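Local coordinates for protein tRNA (adenine(9)-N1)-methyltransferase (Sulfolobus acidocaldarius, PDB 5A7Z) that catalyses the S-adenosyl-L-methionine-dependent formation of N1-methyladenosine at position 9 of tRNA, at residues E126-Q131 / D240-I245; M110-G115 / F197-I202; V63-E68 / T92-G97; S38-H43 / E87-T92. One frame throughout, in Å; residues are numbered along the deposited sequence.

How the contacts relate
The four contacts fall into two pairs at opposite sides of the chain's centre. Contacts 1 and 2 lie in the methyltransferase region, with centres about 10 Å apart: the helix pair of contact 1 covers one face of the parallel strands of contact 2, and I242 CG2 meets I112 CD1 at 3.5 Å. Contacts 3 and 4 have centres about 7 Å apart in the N-terminal sheet and share T92, while Y40 O of contact 4 lies 2.7 Å from F93 N of contact 3, a probable hydrogen bond. Contacts 2 and 3 are about 41 Å apart between centres and 22 Å between nearest atoms, placing the second pair far from the probable cofactor-binding part.

Contact 1: residues E126-Q131 / D240-I245; sequences EKTLLQ and DEINKI
Q131 reaches from its helix to the start of the helix beginning at I242, and its amide carries the tight part of the contact. OE1 accepts from I242 N at 3.0 Å with an almost straight N-H...O angle of 178°, although the donor stands 59° out of the carbonyl plane. E241 holds the N-cap position, so this bond supplies an acceptor to a first-turn N-H that lacks one within its own helix. The Q131 chain is extended beyond CG, which carries the amide across the E241 side chain at about a right angle and leaves NE2 3.6 Å from E241 CG. N243 closes in from the next position: its OD1 lies 3.3 Å from Q131 CG, a carbon, and this buried oxygen has no partner in the model. Toward solvent the packing thins. K127 NZ remains 5.1 Å from E241 OE2 and 5.6 Å from D240 OD1, too far for a salt bridge, although the opposite charges may still attract. On the buried side, T128 CG2 touches I242 CD1 loosely, at 4.3 Å. Beyond the segments, I242 and N243 also pack on C135, the next turn of helix 122-142, and I242 rests on I112 of strand 109-113.

Contact 2: residues M110-G115 / F197-I202; sequences MVIDLG and FVIGGI
The carbonyl oxygen of I199 is approached by two groups of the neighbouring strand: D113 N donates to it at 2.8 Å, and I112 CA makes a CH...O contact at 3.3 Å. This is parallel beta pairing in the central sheet of the SPOUT methyltransferase fold, with M110, V111 and I112 bridged to F197, V198 and I199 and the strand directions 24° apart. The remaining two backbone bonds run from V111 N to F197 O and from I199 N to V111 O; the D113 donor stands 37° above the carbonyl plane of I199. On the face bearing M110 and I112, the selenomethionine lies beside F197 and points the same way. Bends at chi2 and chi3 bring its CE to 3.6 Å from F197 CD1, and SE sits 5.0 Å from the ring centroid in an oblique Met-aromatic contact. I112 CD1 and I199 CD1 meet at 4.1 Å on the same face, which helix 242-255 covers through L246, L250 and I242. Where the strand ends, the D113 carboxylate receives backbone N-H groups of A212 and T213, and its OD1 also accepts from G115 N at 3.0 Å, closing an Asx turn.

Contact 3: residues V63-E68 / T92-G97; sequences VEERRE and TFRKGG
V63 and T92 form a hydrogen-bonded antiparallel pair in the N-terminal sheet. V63 N donates to T92 O and T92 N to V63 O, each at 2.7 Å. This is the one bridge between the two segments; beyond it E65 and R67 bond through their backbones to R90 and S89, R94 to G61, and side chains make the rest of the contact. E65 is central there. Its OE2 accepts from T92 OG1 at 2.8 Å on the anti lone pair, and from R67 NH1 of its own strand at 3.1 Å on the syn side, 32° out of the carboxylate plane. OE1 faces R94 NH2 at 3.5 Å, a longer salt bridge in which OE1 comes to the edge of a guanidinium turned 86° from the carboxylate. The E65 chi1 of 74° sets CG between backbone N and carbonyl carbon, and extension beyond it carries the carboxylate in among the T92 hydroxyl and the two guanidinium groups. A salt-bridge network of E65, R67 and R94 results, both arginines converging on one carboxylate. Beyond R94 the strand ends in a type II beta turn, R94 to G97, closed by G97 N on R94 O; G96 occupies the positive-phi position. V63 packs against this end, its CB over one face of the R94 guanidinium and CG2 3.9 Å from G97 CA. The T92 hydroxyl has a further partner, a water 2.8 Å from OG1 that donates both to it and to E65 O. R67 also makes a cation-pi contact with Y40 of strand 38-40.

Contact 4: residues S38-H43 / E87-T92; sequences SIYIGH and ETSRYT
Y40 and T92 lie side by side with their side chains pointing the same way, and S89 approaches from the strand before the corner. T92 OG1, a hydroxyl committed to E65 of strand 60-75, stands 3.7 Å from Y40 CB, and T92 CG2 comes within 4.1 Å of Y40 CD1, obliquely to the ring. S89 OG reaches the ring edge, near its plane, with its closest approach at 3.4 Å to Y40 CB. A chi1 of 40° swings this hydroxyl between the S89 backbone N and carbonyl carbon, toward Y40. It is equally near Y40 N, but the angle there is too poor for a hydrogen bond; that N-H instead goes to Y91 O at 2.9 Å. The far end of the tyrosine leads away from the contact, and its OH bonds to G83 O. Further back, S38 turns its CB toward the other segment, meeting S89 CB at 3.8 Å and lying beside T88 O. A water joins S38 O to R90 N, donating to the first and accepting from the second, each at 2.7 Å. I39 mostly faces the other way, yet its CA leans on Y91 O in a CH...O contact. The geometry is that of a strand corner: the chain turns at R90, strands 38-40 and 87-89 cross at 86°, and after the turn a single beta bridge, Y40 with T92, joins strand 38-40 to strand 91-95 in the mixed sheet of the N-terminal part.

Contact 1: residues E126-Q131 / D240-I245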
loop_
_atom_site.group_PDB
_atom_site.type_symbol
_atom_site.label_atom_id
_atom_site.label_comp_id
_atom_site.label_asym_id
_atom_site.label_seq_id
_atom_site.Cartn_x
_atom_site.Cartn_y
_atom_site.Cartn_z
ATOM N N GLU A 126 18.804 10.259 -8.385
ATOM C CA GLU A 126 18.581 10.940 -7.122
ATOM C C GLU A 126 17.091 11.047 -6.876
ATOM O O GLU A 126 16.632 10.679 -5.820
ATOM C CB GLU A 126 19.238 12.327 -7.089
ATOM C CG GLU A 126 19.746 12.742 -5.707
ATOM C CD GLU A 126 20.211 14.211 -5.640
ATOM O OE1 GLU A 126 20.754 14.723 -6.649
ATOM O OE2 GLU A 126 20.041 14.853 -4.564
ATOM N N LYS A 127 16.347 11.583 -7.844
ATOM C CA LYS A 127 14.881 11.562 -7.779
ATOM C C LYS A 127 14.392 10.191 -7.393
ATOM O O LYS A 127 13.634 10.033 -6.462
ATOM C CB LYS A 127 14.271 11.876 -9.129
ATOM C CG LYS A 127 14.291 13.334 -9.502
ATOM C CD LYS A 127 13.861 13.504 -10.952
ATOM C CE LYS A 127 12.374 13.288 -11.129
ATOM N NZ LYS A 127 11.642 14.576 -11.286
ATOM N N THR A 128 14.804 9.203 -8.147
ATOM C CA THR A 128 14.310 7.846 -7.944
ATOM C C THR A 128 14.493 7.380 -6.515
ATOM O O THR A 128 13.589 6.784 -5.935
ATOM C CB THR A 128 14.982 6.851 -8.915
ATOM O OG1 THR A 128 14.657 7.214 -10.263
ATOM C CG2 THR A 128 14.513 5.431 -8.662
ATOM N N LEU A 129 15.640 7.645 -5.925
ATOM C CA LEU A 129 15.881 7.144 -4.552
ATOM C C LEU A 129 15.012 7.864 -3.527
ATOM O O LEU A 129 14.606 7.281 -2.474
ATOM C CB LEU A 129 17.336 7.285 -4.196
ATOM C CG LEU A 129 18.191 6.339 -5.018
ATOM C CD1 LEU A 129 19.650 6.652 -4.773
ATOM C CD2 LEU A 129 17.874 4.888 -4.644
ATOM N N LEU A 130 14.720 9.134 -3.823
ATOM C CA LEU A 130 13.877 9.928 -2.950
ATOM C C LEU A 130 12.442 9.420 -3.059
ATOM O O LEU A 130 11.773 9.224 -2.051
ATOM C CB LEU A 130 13.941 11.406 -3.345
ATOM C CG LEU A 130 13.002 12.340 -2.610
ATOM C CD1 LEU A 130 13.308 12.334 -1.103
ATOM C CD2 LEU A 130 13.123 13.745 -3.192
ATOM N N GLN A 131 11.986 9.206 -4.302
ATOM C CA GLN A 131 10.677 8.645 -4.561
ATOM C C GLN A 131 10.501 7.279 -3.915
ATOM O O GLN A 131 9.467 6.991 -3.322
ATOM C CB GLN A 131 10.416 8.582 -6.049
ATOM C CG GLN A 131 10.175 9.977 -6.640
ATOM C CD GLN A 131 10.132 9.976 -8.138
ATOM O OE1 GLN A 131 9.877 8.946 -8.767
ATOM N NE2 GLN A 131 10.339 11.140 -8.731
ATOM N N ASP A 240 4.169 11.709 -12.444
ATOM C CA ASP A 240 5.075 10.632 -12.872
ATOM C C ASP A 240 6.025 10.191 -11.772
ATOM O O ASP A 240 6.894 9.352 -12.008
ATOM C CB ASP A 240 5.860 11.015 -14.121
ATOM C CG ASP A 240 6.459 12.387 -14.033
ATOM O OD1 ASP A 240 6.581 12.922 -12.913
ATOM O OD2 ASP A 240 6.789 12.946 -15.098
ATOM N N GLU A 241 5.843 10.743 -10.579
ATOM C CA GLU A 241 6.564 10.299 -9.403
ATOM C C GLU A 241 6.071 8.912 -8.957
ATOM O O GLU A 241 4.867 8.670 -8.854
ATOM C CB GLU A 241 6.393 11.305 -8.254
ATOM C CG GLU A 241 7.102 12.644 -8.459
ATOM C CD GLU A 241 6.252 13.698 -9.195
ATOM O OE1 GLU A 241 5.022 13.488 -9.424
ATOM O OE2 GLU A 241 6.825 14.750 -9.544
ATOM N N ILE A 242 7.015 8.024 -8.673
ATOM C CA ILE A 242 6.714 6.623 -8.333
ATOM C C ILE A 242 5.809 6.606 -7.127
ATOM O O ILE A 242 4.768 6.021 -7.172
ATOM C CB ILE A 242 8.014 5.818 -8.051
ATOM C CG1 ILE A 242 8.755 5.531 -9.360
ATOM C CG2 ILE A 242 7.725 4.509 -7.327
ATOM C CD1 ILE A 242 10.223 5.188 -9.171
ATOM N N ASN A 243 6.210 7.281 -6.059
ATOM C CA ASN A 243 5.364 7.437 -4.874
ATOM C C ASN A 243 3.928 7.994 -5.128
ATOM O O ASN A 243 2.983 7.612 -4.449
ATOM C CB ASN A 243 6.072 8.298 -3.849
ATOM C CG ASN A 243 6.411 9.678 -4.383
ATOM O OD1 ASN A 243 7.067 9.811 -5.401
ATOM N ND2 ASN A 243 5.993 10.698 -3.678
ATOM N N LYS A 244 3.770 8.877 -6.107
ATOM C CA LYS A 244 2.457 9.413 -6.433
ATOM C C LYS A 244 1.605 8.409 -7.233
ATOM O O LYS A 244 0.427 8.235 -6.962
ATOM C CB LYS A 244 2.610 10.714 -7.207
ATOM C CG LYS A 244 3.336 11.810 -6.438
ATOM C CD LYS A 244 2.383 12.754 -5.742
ATOM C CE LYS A 244 2.910 14.178 -5.758
ATOM N NZ LYS A 244 2.340 14.944 -6.899
ATOM N N ILE A 245 2.220 7.738 -8.196
ATOM C CA ILE A 245 1.585 6.632 -8.899
ATOM C C ILE A 245 1.137 5.542 -7.912
ATOM O O ILE A 245 0.013 5.016 -8.011
ATOM C CB ILE A 245 2.551 5.982 -9.935
ATOM C CG1 ILE A 245 2.922 6.965 -11.055
ATOM C CG2 ILE A 245 1.931 4.743 -10.553
ATOM C CD1 ILE A 245 1.728 7.477 -11.830
#

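Contact 2: residues M110-G115 / F197-I202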
loop_
_atom_site.group_PDB
_atom_site.type_symbol
_atom_site.label_atom_id
_atom_site.label_comp_id
_atom_site.label_asym_id
_atom_site.label_seq_id
_atom_site.Cartn_x
_atom_site.Cartn_y
_atom_site.Cartn_z
HETATM N N MSE A 110 2.963 -4.167 -4.396
HETATM C CA MSE A 110 3.448 -3.021 -5.115
HETATM C C MSE A 110 4.940 -3.245 -5.308
HETATM O O MSE A 110 5.687 -3.374 -4.345
HETATM C CB MSE A 110 3.185 -1.761 -4.261
HETATM C CG MSE A 110 1.753 -1.726 -3.681
HETATM SE SE MSE A 110 0.444 -1.329 -5.130
HETATM C CE MSE A 110 -0.871 -2.664 -4.642
ATOM N N VAL A 111 5.377 -3.279 -6.553
ATOM C CA VAL A 111 6.753 -3.658 -6.881
ATOM C C VAL A 111 7.412 -2.500 -7.552
ATOM O O VAL A 111 6.895 -1.987 -8.561
ATOM C CB VAL A 111 6.758 -4.869 -7.814
ATOM C CG1 VAL A 111 8.155 -5.206 -8.244
ATOM C CG2 VAL A 111 6.114 -6.064 -7.113
ATOM N N ILE A 112 8.482 -2.005 -6.949
ATOM C CA ILE A 112 9.313 -0.990 -7.590
ATOM C C ILE A 112 10.489 -1.680 -8.266
ATOM O O ILE A 112 11.339 -2.303 -7.600
ATOM C CB ILE A 112 9.855 0.052 -6.589
ATOM C CG1 ILE A 112 8.719 0.588 -5.693
ATOM C CG2 ILE A 112 10.543 1.201 -7.329
ATOM C CD1 ILE A 112 7.538 1.076 -6.473
ATOM N N ASP A 113 10.536 -1.560 -9.590
ATOM C CA ASP A 113 11.550 -2.263 -10.390
ATOM C C ASP A 113 12.738 -1.350 -10.652
ATOM O O ASP A 113 12.708 -0.494 -11.529
ATOM C CB ASP A 113 10.942 -2.749 -11.697
ATOM C CG ASP A 113 11.866 -3.700 -12.479
ATOM O OD1 ASP A 113 13.122 -3.722 -12.249
ATOM O OD2 ASP A 113 11.320 -4.414 -13.360
ATOM N N LEU A 114 13.794 -1.559 -9.890
ATOM C CA LEU A 114 14.997 -0.763 -10.031
ATOM C C LEU A 114 16.118 -1.518 -10.753
ATOM O O LEU A 114 17.266 -1.134 -10.668
ATOM C CB LEU A 114 15.479 -0.321 -8.651
ATOM C CG LEU A 114 14.619 0.719 -7.914
ATOM C CD1 LEU A 114 15.393 1.261 -6.718
ATOM C CD2 LEU A 114 14.162 1.858 -8.822
ATOM N N GLY A 115 15.782 -2.579 -11.474
ATOM C CA GLY A 115 16.727 -3.203 -12.410
ATOM C C GLY A 115 17.478 -2.189 -13.277
ATOM O O GLY A 115 18.644 -2.322 -13.471
ATOM N N PHE A 197 1.403 -4.838 -8.919
ATOM C CA PHE A 197 1.635 -3.616 -9.731
ATOM C C PHE A 197 3.095 -3.275 -9.812
ATOM O O PHE A 197 3.745 -3.107 -8.797
ATOM C CB PHE A 197 0.832 -2.441 -9.159
ATOM C CG PHE A 197 -0.615 -2.734 -9.082
ATOM C CD1 PHE A 197 -1.099 -3.541 -8.083
ATOM C CD2 PHE A 197 -1.452 -2.382 -10.117
ATOM C CE1 PHE A 197 -2.426 -3.918 -8.060
ATOM C CE2 PHE A 197 -2.791 -2.735 -10.091
ATOM C CZ PHE A 197 -3.274 -3.509 -9.065
ATOM N N VAL A 198 3.617 -3.229 -11.041
ATOM C CA VAL A 198 5.026 -3.027 -11.290
ATOM C C VAL A 198 5.250 -1.623 -11.858
ATOM O O VAL A 198 4.687 -1.261 -12.903
ATOM C CB VAL A 198 5.587 -4.081 -12.270
ATOM C CG1 VAL A 198 7.075 -3.856 -12.502
ATOM C CG2 VAL A 198 5.368 -5.498 -11.738
ATOM N N ILE A 199 6.078 -0.859 -11.135
ATOM C CA ILE A 199 6.508 0.489 -11.508
ATOM C C ILE A 199 8.036 0.527 -11.592
ATOM O O ILE A 199 8.740 0.334 -10.596
ATOM C CB ILE A 199 6.011 1.548 -10.478
ATOM C CG1 ILE A 199 4.618 1.167 -9.959
ATOM C CG2 ILE A 199 5.951 2.930 -11.137
ATOM C CD1 ILE A 199 4.190 1.858 -8.672
ATOM N N GLY A 200 8.551 0.752 -12.792
ATOM C CA GLY A 200 9.992 0.908 -12.995
ATOM C C GLY A 200 10.366 2.368 -13.009
ATOM O O GLY A 200 9.606 3.210 -12.543
ATOM N N GLY A 201 11.544 2.662 -13.544
ATOM C CA GLY A 201 12.045 4.031 -13.635
ATOM C C GLY A 201 11.815 4.666 -15.002
ATOM O O GLY A 201 11.548 3.969 -15.988
ATOM N N ILE A 202 11.932 5.982 -15.055
ATOM C CA ILE A 202 11.820 6.731 -16.294
ATOM C C ILE A 202 13.156 6.820 -16.969
ATOM O O ILE A 202 14.099 7.352 -16.431
ATOM C CB ILE A 202 11.356 8.156 -16.052
ATOM C CG1 ILE A 202 12.303 8.850 -15.079
ATOM C CG2 ILE A 202 9.944 8.177 -15.523
ATOM C CD1 ILE A 202 12.319 10.362 -15.185
#

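Contact 3: residues V63-E68 / T92-G97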
loop_
_atom_site.group_PDB
_atom_site.type_symbol
_atom_site.label_atom_id
_atom_site.label_comp_id
_atom_site.label_asym_id
_atom_site.label_seq_id
_atom_site.Cartn_x
_atom_site.Cartn_y
_atom_site.Cartn_z
ATOM N N VAL A 63 -4.547 -2.699 26.088
ATOM C CA VAL A 63 -4.568 -2.827 27.513
ATOM C C VAL A 63 -6.010 -3.068 27.990
ATOM O O VAL A 63 -6.949 -2.433 27.518
ATOM C CB VAL A 63 -3.998 -1.554 28.138
ATOM C CG1 VAL A 63 -4.237 -1.522 29.631
ATOM C CG2 VAL A 63 -2.516 -1.441 27.799
ATOM N N GLU A 64 -6.176 -4.039 28.868
ATOM C CA GLU A 64 -7.463 -4.390 29.368
ATOM C C GLU A 64 -7.856 -3.441 30.459
ATOM O O GLU A 64 -7.162 -3.305 31.434
ATOM C CB GLU A 64 -7.435 -5.807 29.890
ATOM C CG GLU A 64 -8.800 -6.436 30.022
ATOM C CD GLU A 64 -8.740 -7.716 30.829
ATOM O OE1 GLU A 64 -7.677 -8.366 30.841
ATOM O OE2 GLU A 64 -9.737 -8.048 31.472
ATOM N N GLU A 65 -8.932 -2.740 30.240
ATOM C CA GLU A 65 -9.353 -1.680 31.104
ATOM C C GLU A 65 -10.648 -1.070 30.624
ATOM O O GLU A 65 -10.938 -0.996 29.462
ATOM C CB GLU A 65 -8.256 -0.626 31.274
ATOM C CG GLU A 65 -8.026 0.279 30.094
ATOM C CD GLU A 65 -7.364 1.577 30.472
ATOM O OE1 GLU A 65 -6.906 1.721 31.586
ATOM O OE2 GLU A 65 -7.305 2.460 29.656
ATOM N N ARG A 66 -11.436 -0.658 31.568
ATOM C CA ARG A 66 -12.775 -0.179 31.293
ATOM C C ARG A 66 -12.787 1.344 31.096
ATOM O O ARG A 66 -12.314 2.072 31.922
ATOM C CB ARG A 66 -13.739 -0.603 32.401
ATOM C CG ARG A 66 -14.923 0.343 32.607
ATOM C CD ARG A 66 -16.168 -0.130 31.892
ATOM N NE ARG A 66 -16.655 -1.404 32.425
ATOM C CZ ARG A 66 -17.811 -1.970 32.077
ATOM N NH1 ARG A 66 -18.625 -1.374 31.217
ATOM N NH2 ARG A 66 -18.161 -3.131 32.596
ATOM N N ARG A 67 -13.298 1.794 29.961
ATOM C CA ARG A 67 -13.379 3.202 29.645
ATOM C C ARG A 67 -14.722 3.507 29.042
ATOM O O ARG A 67 -15.421 2.628 28.539
ATOM C CB ARG A 67 -12.297 3.608 28.642
ATOM C CG ARG A 67 -10.866 3.282 29.070
ATOM C CD ARG A 67 -10.443 4.129 30.247
ATOM N NE ARG A 67 -10.354 5.532 29.852
ATOM C CZ ARG A 67 -9.297 6.060 29.262
ATOM N NH1 ARG A 67 -8.237 5.309 29.037
ATOM N NH2 ARG A 67 -9.309 7.319 28.893
ATOM N N GLU A 68 -15.092 4.762 29.074
ATOM C CA GLU A 68 -16.230 5.198 28.340
ATOM C C GLU A 68 -15.691 6.151 27.312
ATOM O O GLU A 68 -14.576 6.589 27.424
ATOM C CB GLU A 68 -17.230 5.891 29.262
ATOM C CG GLU A 68 -16.732 7.199 29.816
ATOM C CD GLU A 68 -17.788 7.892 30.649
ATOM O OE1 GLU A 68 -18.323 7.249 31.603
ATOM O OE2 GLU A 68 -18.094 9.070 30.336
ATOM N N THR A 92 -8.098 -0.780 25.682
ATOM C CA THR A 92 -7.592 0.510 25.293
ATOM C C THR A 92 -6.337 0.336 24.449
ATOM O O THR A 92 -5.454 -0.465 24.791
ATOM C CB THR A 92 -7.259 1.362 26.529
ATOM O OG1 THR A 92 -8.454 1.647 27.271
ATOM C CG2 THR A 92 -6.642 2.663 26.103
ATOM N N PHE A 93 -6.270 1.048 23.330
ATOM C CA PHE A 93 -5.134 0.930 22.437
ATOM C C PHE A 93 -4.063 1.897 22.902
ATOM O O PHE A 93 -4.287 3.090 22.922
ATOM C CB PHE A 93 -5.538 1.283 20.993
ATOM C CG PHE A 93 -4.444 1.074 19.988
ATOM C CD1 PHE A 93 -4.223 -0.160 19.455
ATOM C CD2 PHE A 93 -3.638 2.126 19.583
ATOM C CE1 PHE A 93 -3.205 -0.372 18.557
ATOM C CE2 PHE A 93 -2.618 1.921 18.686
ATOM C CZ PHE A 93 -2.435 0.674 18.142
ATOM N N ARG A 94 -2.884 1.401 23.222
ATOM C CA ARG A 94 -1.788 2.313 23.517
ATOM C C ARG A 94 -0.399 1.739 23.615
ATOM O O ARG A 94 -0.193 0.525 23.614
ATOM C CB ARG A 94 -2.084 3.056 24.801
ATOM C CG ARG A 94 -1.880 2.264 26.075
ATOM C CD ARG A 94 -1.730 3.247 27.218
ATOM N NE ARG A 94 -2.236 2.694 28.437
ATOM C CZ ARG A 94 -3.424 2.965 28.968
ATOM N NH1 ARG A 94 -4.261 3.816 28.397
ATOM N NH2 ARG A 94 -3.771 2.368 30.088
ATOM N N LYS A 95 0.529 2.660 23.832
ATOM C CA LYS A 95 1.945 2.396 23.845
ATOM C C LYS A 95 2.243 1.359 24.919
ATOM O O LYS A 95 1.742 1.473 26.012
ATOM C CB LYS A 95 2.671 3.743 24.136
ATOM C CG LYS A 95 4.199 3.738 24.036
ATOM C CD LYS A 95 4.700 2.915 22.871
ATOM C CE LYS A 95 5.947 3.510 22.250
ATOM N NZ LYS A 95 5.587 4.605 21.305
ATOM N N GLY A 96 3.027 0.334 24.589
ATOM C CA GLY A 96 3.405 -0.697 25.568
ATOM C C GLY A 96 2.328 -1.729 25.841
ATOM O O GLY A 96 2.515 -2.604 26.666
ATOM N N GLY A 97 1.191 -1.633 25.155
ATOM C CA GLY A 97 0.165 -2.660 25.228
ATOM C C GLY A 97 0.574 -3.958 24.527
ATOM O O GLY A 97 1.563 -3.993 23.796
HETATM O O HOH W 1 -11.066 0.710 27.076
#

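Contact 4: residues S38-H43 / E87-T92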
loop_
_atom_site.group_PDB
_atom_site.type_symbol
_atom_site.label_atom_id
_atom_site.label_comp_id
_atom_site.label_asym_id
_atom_site.label_seq_id
_atom_site.Cartn_x
_atom_site.Cartn_y
_atom_site.Cartn_z
ATOM N N SER A 38 -15.080 -3.160 20.745
ATOM C CA SER A 38 -14.785 -1.753 20.960
ATOM C C SER A 38 -13.400 -1.602 21.446
ATOM O O SER A 38 -12.874 -2.462 22.191
ATOM C CB SER A 38 -15.712 -1.185 22.032
ATOM O OG SER A 38 -17.008 -1.556 21.732
ATOM N N ILE A 39 -12.839 -0.459 21.143
ATOM C CA ILE A 39 -11.497 -0.120 21.571
ATOM C C ILE A 39 -11.442 1.366 21.845
ATOM O O ILE A 39 -11.897 2.185 20.995
ATOM C CB ILE A 39 -10.490 -0.464 20.470
ATOM C CG1 ILE A 39 -10.437 -1.966 20.243
ATOM C CG2 ILE A 39 -9.098 0.050 20.830
ATOM C CD1 ILE A 39 -9.523 -2.355 19.101
ATOM N N TYR A 40 -10.887 1.738 22.997
ATOM C CA TYR A 40 -10.590 3.140 23.285
ATOM C C TYR A 40 -9.252 3.499 22.653
ATOM O O TYR A 40 -8.251 2.878 22.956
ATOM C CB TYR A 40 -10.522 3.381 24.785
ATOM C CG TYR A 40 -10.531 4.854 25.167
ATOM C CD1 TYR A 40 -9.349 5.603 25.200
ATOM C CD2 TYR A 40 -11.696 5.475 25.538
ATOM C CE1 TYR A 40 -9.357 6.949 25.560
ATOM C CE2 TYR A 40 -11.727 6.826 25.870
ATOM C CZ TYR A 40 -10.559 7.561 25.904
ATOM O OH TYR A 40 -10.609 8.900 26.278
ATOM N N ILE A 41 -9.268 4.443 21.696
ATOM C CA ILE A 41 -8.136 4.686 20.814
ATOM C C ILE A 41 -7.421 5.990 21.147
ATOM O O ILE A 41 -6.367 6.270 20.598
ATOM C CB ILE A 41 -8.552 4.734 19.314
ATOM C CG1 ILE A 41 -9.601 5.821 19.040
ATOM C CG2 ILE A 41 -9.103 3.390 18.861
ATOM C CD1 ILE A 41 -9.675 6.214 17.585
ATOM N N GLY A 42 -8.000 6.801 22.020
ATOM C CA GLY A 42 -7.295 7.978 22.520
ATOM C C GLY A 42 -7.148 9.017 21.438
ATOM O O GLY A 42 -8.145 9.406 20.806
ATOM N N HIS A 43 -5.895 9.392 21.171
ATOM C CA HIS A 43 -5.547 10.368 20.134
ATOM C C HIS A 43 -5.243 9.739 18.774
ATOM O O HIS A 43 -4.932 10.463 17.834
ATOM C CB HIS A 43 -4.302 11.164 20.564
ATOM C CG HIS A 43 -4.438 11.815 21.908
ATOM N ND1 HIS A 43 -5.176 12.961 22.106
ATOM C CD2 HIS A 43 -3.961 11.459 23.128
ATOM C CE1 HIS A 43 -5.150 13.285 23.385
ATOM N NE2 HIS A 43 -4.408 12.396 24.026
ATOM N N GLU A 87 -20.530 5.235 25.304
ATOM C CA GLU A 87 -20.058 3.932 24.884
ATOM C C GLU A 87 -19.030 3.429 25.900
ATOM O O GLU A 87 -18.424 4.203 26.616
ATOM C CB GLU A 87 -19.468 4.008 23.484
ATOM C CG GLU A 87 -20.384 4.648 22.439
ATOM C CD GLU A 87 -21.332 3.655 21.742
ATOM O OE1 GLU A 87 -21.442 2.482 22.174
ATOM O OE2 GLU A 87 -21.977 4.060 20.750
ATOM N N THR A 88 -18.875 2.130 25.974
ATOM C CA THR A 88 -17.890 1.493 26.837
ATOM C C THR A 88 -16.936 0.708 25.967
ATOM O O THR A 88 -17.351 0.170 24.979
ATOM C CB THR A 88 -18.577 0.489 27.742
ATOM O OG1 THR A 88 -19.470 1.189 28.571
ATOM C CG2 THR A 88 -17.584 -0.249 28.610
ATOM N N SER A 89 -15.670 0.615 26.364
ATOM C CA SER A 89 -14.752 -0.406 25.818
ATOM C C SER A 89 -14.122 -1.122 26.981
ATOM O O SER A 89 -14.151 -0.606 28.082
ATOM C CB SER A 89 -13.684 0.230 24.950
ATOM O OG SER A 89 -13.216 1.458 25.509
ATOM N N ARG A 90 -13.594 -2.322 26.734
ATOM C CA ARG A 90 -12.853 -3.119 27.737
ATOM C C ARG A 90 -11.378 -3.215 27.401
ATOM O O ARG A 90 -10.620 -3.911 28.093
ATOM C CB ARG A 90 -13.398 -4.558 27.746
ATOM C CG ARG A 90 -14.867 -4.667 28.103
ATOM C CD ARG A 90 -15.113 -3.991 29.444
ATOM N NE ARG A 90 -16.236 -4.612 30.114
ATOM C CZ ARG A 90 -16.173 -5.256 31.269
ATOM N NH1 ARG A 90 -15.038 -5.348 31.948
ATOM N NH2 ARG A 90 -17.266 -5.799 31.743
ATOM N N TYR A 91 -10.992 -2.618 26.265
ATOM C CA TYR A 91 -9.619 -2.638 25.773
ATOM C C TYR A 91 -9.270 -1.253 25.267
ATOM O O TYR A 91 -10.073 -0.609 24.549
ATOM C CB TYR A 91 -9.460 -3.683 24.673
ATOM C CG TYR A 91 -9.569 -5.086 25.207
ATOM C CD1 TYR A 91 -8.490 -5.696 25.811
ATOM C CD2 TYR A 91 -10.788 -5.760 25.204
ATOM C CE1 TYR A 91 -8.590 -6.973 26.363
ATOM C CE2 TYR A 91 -10.893 -7.046 25.704
ATOM C CZ TYR A 91 -9.801 -7.639 26.299
ATOM O OH TYR A 91 -9.922 -8.889 26.879
ATOM N N THR A 92 -8.098 -0.780 25.682
ATOM C CA THR A 92 -7.592 0.510 25.293
ATOM C C THR A 92 -6.337 0.336 24.449
ATOM O O THR A 92 -5.454 -0.465 24.791
ATOM C CB THR A 92 -7.259 1.362 26.529
ATOM O OG1 THR A 92 -8.454 1.647 27.271
ATOM C CG2 THR A 92 -6.642 2.663 26.103
HETATM O O HOH W 2 -13.864 -3.704 24.380
#